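Local coordinates for NTD biosynthesis operon protein NtdA (Bacillus subtilis subsp. subtilis, PDB 4K2M) that catalyses the reversible pyridoxal phosphate-dependent transfer of an amino group from glutamate to 3-dehydro-glucose 6-phosphate, giving kanosamine 6-phosphate for antibiotic biosynthesis, at residues E223-G228 with T241-N246; D144-P149 with F194-H199. All blocks are in the same frame, centred on the assembly; numbering follows the deposited sequence.

Contact 1: residues E223-G228 with T241-N246; sequences EDACQG and TTLSFN. With O1G (3-deoxy-3-[(E)-({3-hydroxy-2-methyl-5-[(phosphonooxy)methyl]pyridin-4-yl}methylidene)amino]-6-O-phosphono-alpha-D-gluco pyranose), chain C.
The cofactor pocket of this aspartate aminotransferase-fold enzyme opens where two adjacent parallel strands end, and Glu223 and Asp224 pair there with Thr241 and Thr242. The carbonyl oxygen of Glu223 takes two donors from one residue: Thr242 N, nearly along the C=O axis, and Thr242 OG1, 3.0 Å from Glu223 O and tilted 18° from the carbonyl plane. The hydroxyl reaches it because chi1 of 62° sets OG1 between the backbone N and carbonyl carbon of Thr242. The next rung runs from Ala225 N to Thr242 O. Beside it Glu223 and Thr241 lie alongside, pointing the same way, and Thr241 OG1 gives a short bond of 2.5 Å to the anti lone pair of Glu223 OE2; His199 holds OE1.

Past the pairing, small Cys226 and Ser244 let the chains approach closely, CB to CB at 3.6 Å, with Cys226 CB over the pyridine ring near N1'. An Asx turn, Cys226 N to Asp224 OD1 at 2.9 Å, fixes the carboxylate, and Thr156 bonds its other oxygen. Asp224 OD2 then comes within 2.7 Å of the pyridine N1' of the external aldimine. Gln227 NE2 donates to the cofactor's O3 at 2.6 Å. Ser244 OG, accepting from Asn246 N in an ST turn, donates to phosphate oxygen OP2, while Asn246 ND2 makes a weak bond to OP6 of the sugar phosphate.

The carboxylate so near N1' would favour a protonated pyridine, consistent with the electron-sink role of the ring in this class of enzymes.

Contact 2: residues D144-P149 with F194-H199; sequences DEVIMP and FILPVH
Val146 pairs in register with Phe194, and Ile147 with Ile195, on neighbouring parallel strands of the large central sheet. Ile147 and Phe194 carry the backbone hydrogen bonds: Ile147 N donates to Phe194 O at 2.9 Å, and Ile147 O receives Leu196 N at 2.8 Å, almost straight on. A weak bond from Phe194 N to Glu145 O precedes them. The CA-H groups of Val146 and Ile195 add contacts to Phe194 O and Ile147 O.

Among apolar contacts, the two methyls of beta-branched Val146 part: CG1, sent that way by chi1 of 178°, meets Leu196 CB at 3.7 Å, and CG2 approaches Phe194 CD2 obliquely at 3.9 Å. Helix 154-163 packs on Val146 and Leu196, while Phe194 rests on Leu138 and Leu140. On the far face, Ile195 packs on helix 207-217. Beyond the ladder, the ring of Pro149 crosses Val198, CG to CG2 at 3.7 Å.

At the start of 144-149, Asp144 OD2 lies at the edge of the Phe194 ring, near its plane, and accepts from Asn141 N.

Proline at 149 has no N-H to continue the ladder, and Leu196 O is buried without a polar partner, so apolar packing takes over toward Val198, which touches the bound aldimine.

Overall arrangement
Following the chain from the N terminus, strand 145-148 comes first; helix 154-163 and strand 166-169 intervene before strand 192-195 returns beside it, closing contact 2. Helix 207-217 then leads to strand 220-224, and a short, mostly irregular connection brings strand 240-244 alongside, closing contact 1. The two closures follow in series, neither nested nor crossing, and their centres lie about 14 Å apart. They meet within one sheet, since strands 192-195 and 220-224 are neighbours: Asp224 N probably bonds to Pro197 O, and Leu196 CD2 packs on Asp224 CB. Together the contacts tie four consecutive parallel strands, 240-244, 220-224, 192-195 and 145-148; residues ending or following the first three reach the cofactor.

Contact 1: residues E223-G228 with T241-N246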
loop_
_atom_site.group_PDB
_atom_site.type_symbol
_atom_site.label_atom_id
_atom_site.label_comp_id
_atom_site.label_asym_id
_atom_site.label_seq_id
_atom_site.Cartn_x
_atom_site.Cartn_y
_atom_site.Cartn_z
ATOM N N GLU A 223 11.283 -0.225 17.629
ATOM C CA GLU A 223 10.637 0.994 18.093
ATOM C C GLU A 223 9.674 1.507 17.038
ATOM O O GLU A 223 9.960 1.461 15.839
ATOM C CB GLU A 223 11.665 2.060 18.455
ATOM C CG GLU A 223 12.490 2.515 17.281
ATOM C CD GLU A 223 13.546 3.526 17.648
ATOM O OE1 GLU A 223 13.502 4.093 18.762
ATOM O OE2 GLU A 223 14.430 3.760 16.800
ATOM N N ASP A 224 8.508 1.955 17.493
ATOM C CA ASP A 224 7.510 2.536 16.610
ATOM C C ASP A 224 7.799 4.020 16.649
ATOM O O ASP A 224 7.407 4.718 17.587
ATOM C CB ASP A 224 6.112 2.257 17.160
ATOM C CG ASP A 224 5.018 2.882 16.334
ATOM O OD1 ASP A 224 5.297 3.786 15.519
ATOM O OD2 ASP A 224 3.860 2.479 16.524
ATOM N N ALA A 225 8.495 4.508 15.630
ATOM C CA ALA A 225 8.819 5.922 15.545
ATOM C C ALA A 225 7.980 6.527 14.431
ATOM O O ALA A 225 8.387 7.503 13.783
ATOM C CB ALA A 225 10.305 6.105 15.257
ATOM N N CYS A 226 6.807 5.943 14.189
ATOM C CA CYS A 226 5.980 6.432 13.088
ATOM C C CYS A 226 5.601 7.912 13.204
ATOM O O CYS A 226 5.389 8.587 12.182
ATOM C CB CYS A 226 4.756 5.537 12.880
ATOM S SG CYS A 226 5.225 3.908 12.225
ATOM N N GLN A 227 5.575 8.436 14.435
ATOM C CA GLN A 227 5.284 9.863 14.647
ATOM C C GLN A 227 6.531 10.671 15.015
ATOM O O GLN A 227 6.424 11.832 15.389
ATOM C CB GLN A 227 4.258 10.030 15.772
ATOM C CG GLN A 227 2.860 9.538 15.396
ATOM C CD GLN A 227 1.860 9.694 16.535
ATOM O OE1 GLN A 227 2.159 10.310 17.558
ATOM N NE2 GLN A 227 0.669 9.127 16.361
ATOM N N GLY A 228 7.704 10.053 14.921
ATOM C CA GLY A 228 8.907 10.643 15.491
ATOM C C GLY A 228 10.045 11.014 14.545
ATOM O O GLY A 228 11.174 11.235 15.010
ATOM N N THR A 241 14.022 0.264 13.627
ATOM C CA THR A 241 13.245 1.495 13.755
ATOM C C THR A 241 12.174 1.508 12.660
ATOM O O THR A 241 12.468 1.214 11.502
ATOM C CB THR A 241 14.169 2.716 13.555
ATOM O OG1 THR A 241 15.155 2.749 14.606
ATOM C CG2 THR A 241 13.379 4.030 13.558
ATOM N N THR A 242 10.938 1.861 12.995
ATOM C CA THR A 242 9.921 1.958 11.951
ATOM C C THR A 242 9.429 3.390 11.804
ATOM O O THR A 242 9.300 4.116 12.788
ATOM C CB THR A 242 8.737 1.038 12.231
ATOM O OG1 THR A 242 8.114 1.446 13.456
ATOM C CG2 THR A 242 9.216 -0.393 12.366
ATOM N N LEU A 243 9.133 3.773 10.565
ATOM C CA LEU A 243 8.629 5.100 10.260
ATOM C C LEU A 243 7.336 4.978 9.481
ATOM O O LEU A 243 7.110 3.972 8.816
ATOM C CB LEU A 243 9.634 5.870 9.399
ATOM C CG LEU A 243 10.954 6.220 10.097
ATOM C CD1 LEU A 243 11.940 6.830 9.112
ATOM C CD2 LEU A 243 10.708 7.195 11.246
ATOM N N SER A 244 6.500 6.015 9.565
ATOM C CA SER A 244 5.342 6.171 8.680
ATOM C C SER A 244 5.528 7.428 7.867
ATOM O O SER A 244 6.026 8.439 8.393
ATOM C CB SER A 244 4.048 6.340 9.472
ATOM O OG SER A 244 2.986 6.681 8.588
ATOM N N PHE A 245 5.129 7.377 6.597
ATOM C CA PHE A 245 5.114 8.565 5.734
ATOM C C PHE A 245 3.694 8.833 5.295
ATOM O O PHE A 245 3.440 9.368 4.219
ATOM C CB PHE A 245 6.025 8.383 4.511
ATOM C CG PHE A 245 7.422 7.979 4.872
ATOM C CD1 PHE A 245 8.157 8.720 5.792
ATOM C CD2 PHE A 245 7.981 6.832 4.331
ATOM C CE1 PHE A 245 9.449 8.329 6.142
ATOM C CE2 PHE A 245 9.267 6.438 4.670
ATOM C CZ PHE A 245 10.004 7.184 5.573
ATOM N N ASN A 246 2.750 8.449 6.142
ATOM C CA ASN A 246 1.357 8.832 5.921
ATOM C C ASN A 246 1.287 10.373 5.794
ATOM O O ASN A 246 2.087 11.106 6.397
ATOM C CB ASN A 246 0.511 8.272 7.080
ATOM C CG ASN A 246 -0.790 9.007 7.281
ATOM O OD1 ASN A 246 -0.819 10.056 7.931
ATOM N ND2 ASN A 246 -1.886 8.442 6.759
HETATM P P O1G C . 0.629 3.979 8.953
HETATM C C3A O1G C . 0.966 5.894 14.427
HETATM O O3 O1G C . 0.473 7.114 14.749
HETATM C C1 O1G C . -4.314 8.838 12.433
HETATM N "N1'" O1G C . 2.262 3.977 14.920
HETATM C C2 O1G C . -3.073 8.194 13.057
HETATM O O2 O1G C . -2.583 9.223 13.982
HETATM C C9A O1G C . 1.800 5.180 15.295
HETATM C C2A O1G C . 2.225 5.714 16.653
HETATM C C3 O1G C . -1.998 7.801 12.029
HETATM N "N3'" O1G C . -1.045 6.975 12.791
HETATM O O1 O1G C . -4.040 10.157 11.937
HETATM C C4 O1G C . -2.597 7.071 10.811
HETATM O O4 O1G C . -1.554 7.242 9.832
HETATM C C4A O1G C . 0.617 5.366 13.197
HETATM C C4B O1G C . -0.283 6.087 12.273
HETATM C C5 O1G C . -3.784 7.889 10.302
HETATM O O5 O1G C . -4.776 8.059 11.321
HETATM C C5A O1G C . 1.107 4.114 12.835
HETATM C C5T O1G C . 0.823 3.367 11.521
HETATM C C6 O1G C . -4.589 7.195 9.239
HETATM C C6A O1G C . 1.926 3.438 13.726
HETATM O OP1 O1G C . 0.381 2.494 8.801
HETATM O OP2 O1G C . 1.660 4.499 8.007
HETATM O OP3 O1G C . -0.692 4.780 9.010
HETATM O OP4 O1G C . 1.351 4.137 10.416
HETATM O O6 O1G C . -5.505 7.986 8.582
HETATM P "P'" O1G C . -5.844 7.734 7.031
HETATM O OP6 O1G C . -4.548 7.978 6.286
HETATM O OP7 O1G C . -6.381 6.330 6.874
HETATM O OP8 O1G C . -6.902 8.808 6.761
#

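Contact 2: residues D144-P149 with F194-H199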
loop_
_atom_site.group_PDB
_atom_site.type_symbol
_atom_site.label_atom_id
_atom_site.label_comp_id
_atom_site.label_asym_id
_atom_site.label_seq_id
_atom_site.Cartn_x
_atom_site.Cartn_y
_atom_site.Cartn_z
ATOM N N ASP A 144 4.630 -15.411 20.737
ATOM C CA ASP A 144 5.686 -14.600 21.327
ATOM C C ASP A 144 5.074 -13.329 21.892
ATOM O O ASP A 144 4.238 -12.695 21.243
ATOM C CB ASP A 144 6.702 -14.171 20.267
ATOM C CG ASP A 144 7.685 -15.262 19.902
ATOM O OD1 ASP A 144 7.703 -16.320 20.566
ATOM O OD2 ASP A 144 8.460 -15.041 18.943
ATOM N N GLU A 145 5.513 -12.946 23.081
ATOM C CA GLU A 145 4.963 -11.770 23.731
ATOM C C GLU A 145 5.750 -10.508 23.371
ATOM O O GLU A 145 6.980 -10.519 23.231
ATOM C CB GLU A 145 4.886 -11.969 25.248
ATOM C CG GLU A 145 3.726 -12.885 25.665
ATOM C CD GLU A 145 3.719 -13.223 27.147
ATOM O OE1 GLU A 145 4.591 -12.733 27.901
ATOM O OE2 GLU A 145 2.821 -13.998 27.550
ATOM N N VAL A 146 5.017 -9.413 23.220
ATOM C CA VAL A 146 5.606 -8.135 22.838
ATOM C C VAL A 146 5.135 -7.101 23.835
ATOM O O VAL A 146 3.945 -6.789 23.880
ATOM C CB VAL A 146 5.101 -7.709 21.435
ATOM C CG1 VAL A 146 5.697 -6.330 21.046
ATOM C CG2 VAL A 146 5.456 -8.762 20.390
ATOM N N ILE A 147 6.051 -6.591 24.656
ATOM C CA ILE A 147 5.694 -5.602 25.659
ATOM C C ILE A 147 5.537 -4.232 24.992
ATOM O O ILE A 147 6.413 -3.791 24.239
ATOM C CB ILE A 147 6.757 -5.543 26.766
ATOM C CG1 ILE A 147 6.742 -6.858 27.568
ATOM C CG2 ILE A 147 6.498 -4.353 27.685
ATOM C CD1 ILE A 147 7.868 -6.927 28.630
ATOM N N MET A 148 4.422 -3.555 25.258
ATOM C CA MET A 148 4.112 -2.314 24.540
ATOM C C MET A 148 3.127 -1.494 25.356
ATOM O O MET A 148 2.487 -2.033 26.286
ATOM C CB MET A 148 3.524 -2.636 23.144
ATOM C CG MET A 148 2.294 -3.515 23.169
ATOM S SD MET A 148 1.657 -3.840 21.507
ATOM C CE MET A 148 1.012 -2.240 21.054
ATOM N N PRO A 149 2.978 -0.202 25.012
ATOM C CA PRO A 149 1.948 0.604 25.684
ATOM C C PRO A 149 0.561 0.382 25.086
ATOM O O PRO A 149 0.419 -0.120 23.960
ATOM C CB PRO A 149 2.412 2.040 25.425
ATOM C CG PRO A 149 3.074 1.955 24.072
ATOM C CD PRO A 149 3.774 0.608 24.058
ATOM N N PHE A 194 10.076 -9.429 22.694
ATOM C CA PHE A 194 10.215 -8.066 22.160
ATOM C C PHE A 194 9.757 -6.984 23.119
ATOM O O PHE A 194 8.830 -7.197 23.897
ATOM C CB PHE A 194 9.350 -7.911 20.905
ATOM C CG PHE A 194 9.723 -8.848 19.804
ATOM C CD1 PHE A 194 10.713 -8.503 18.899
ATOM C CD2 PHE A 194 9.091 -10.072 19.675
ATOM C CE1 PHE A 194 11.069 -9.378 17.881
ATOM C CE2 PHE A 194 9.441 -10.949 18.656
ATOM C CZ PHE A 194 10.427 -10.599 17.759
ATOM N N ILE A 195 10.387 -5.817 23.027
ATOM C CA ILE A 195 9.829 -4.590 23.583
ATOM C C ILE A 195 9.545 -3.662 22.406
ATOM O O ILE A 195 10.409 -3.478 21.545
ATOM C CB ILE A 195 10.809 -3.870 24.511
ATOM C CG1 ILE A 195 11.339 -4.822 25.588
ATOM C CG2 ILE A 195 10.113 -2.713 25.181
ATOM C CD1 ILE A 195 12.338 -4.141 26.551
ATOM N N LEU A 196 8.351 -3.071 22.380
ATOM C CA LEU A 196 7.926 -2.197 21.268
ATOM C C LEU A 196 7.525 -0.847 21.847
ATOM O O LEU A 196 6.343 -0.564 22.040
ATOM C CB LEU A 196 6.743 -2.845 20.531
ATOM C CG LEU A 196 6.447 -2.511 19.067
ATOM C CD1 LEU A 196 5.147 -3.185 18.628
ATOM C CD2 LEU A 196 6.390 -1.027 18.808
ATOM N N PRO A 197 8.512 0.001 22.137
ATOM C CA PRO A 197 8.209 1.354 22.610
ATOM C C PRO A 197 7.645 2.191 21.477
ATOM O O PRO A 197 8.009 2.000 20.310
ATOM C CB PRO A 197 9.584 1.907 23.022
ATOM C CG PRO A 197 10.577 1.112 22.219
ATOM C CD PRO A 197 9.966 -0.247 22.018
ATOM N N VAL A 198 6.767 3.124 21.821
ATOM C CA VAL A 198 6.215 4.048 20.846
ATOM C C VAL A 198 6.631 5.472 21.193
ATOM O O VAL A 198 6.483 5.910 22.338
ATOM C CB VAL A 198 4.692 3.980 20.840
ATOM C CG1 VAL A 198 4.115 4.952 19.791
ATOM C CG2 VAL A 198 4.223 2.555 20.568
ATOM N N HIS A 199 7.143 6.204 20.215
ATOM C CA HIS A 199 7.519 7.589 20.487
ATOM C C HIS A 199 6.289 8.447 20.265
ATOM O O HIS A 199 6.152 9.137 19.257
ATOM C CB HIS A 199 8.705 8.017 19.624
ATOM C CG HIS A 199 9.874 7.092 19.774
ATOM N ND1 HIS A 199 10.217 6.542 20.983
ATOM C CD2 HIS A 199 10.730 6.580 18.857
ATOM C CE1 HIS A 199 11.247 5.724 20.815
ATOM N NE2 HIS A 199 11.572 5.725 19.540
#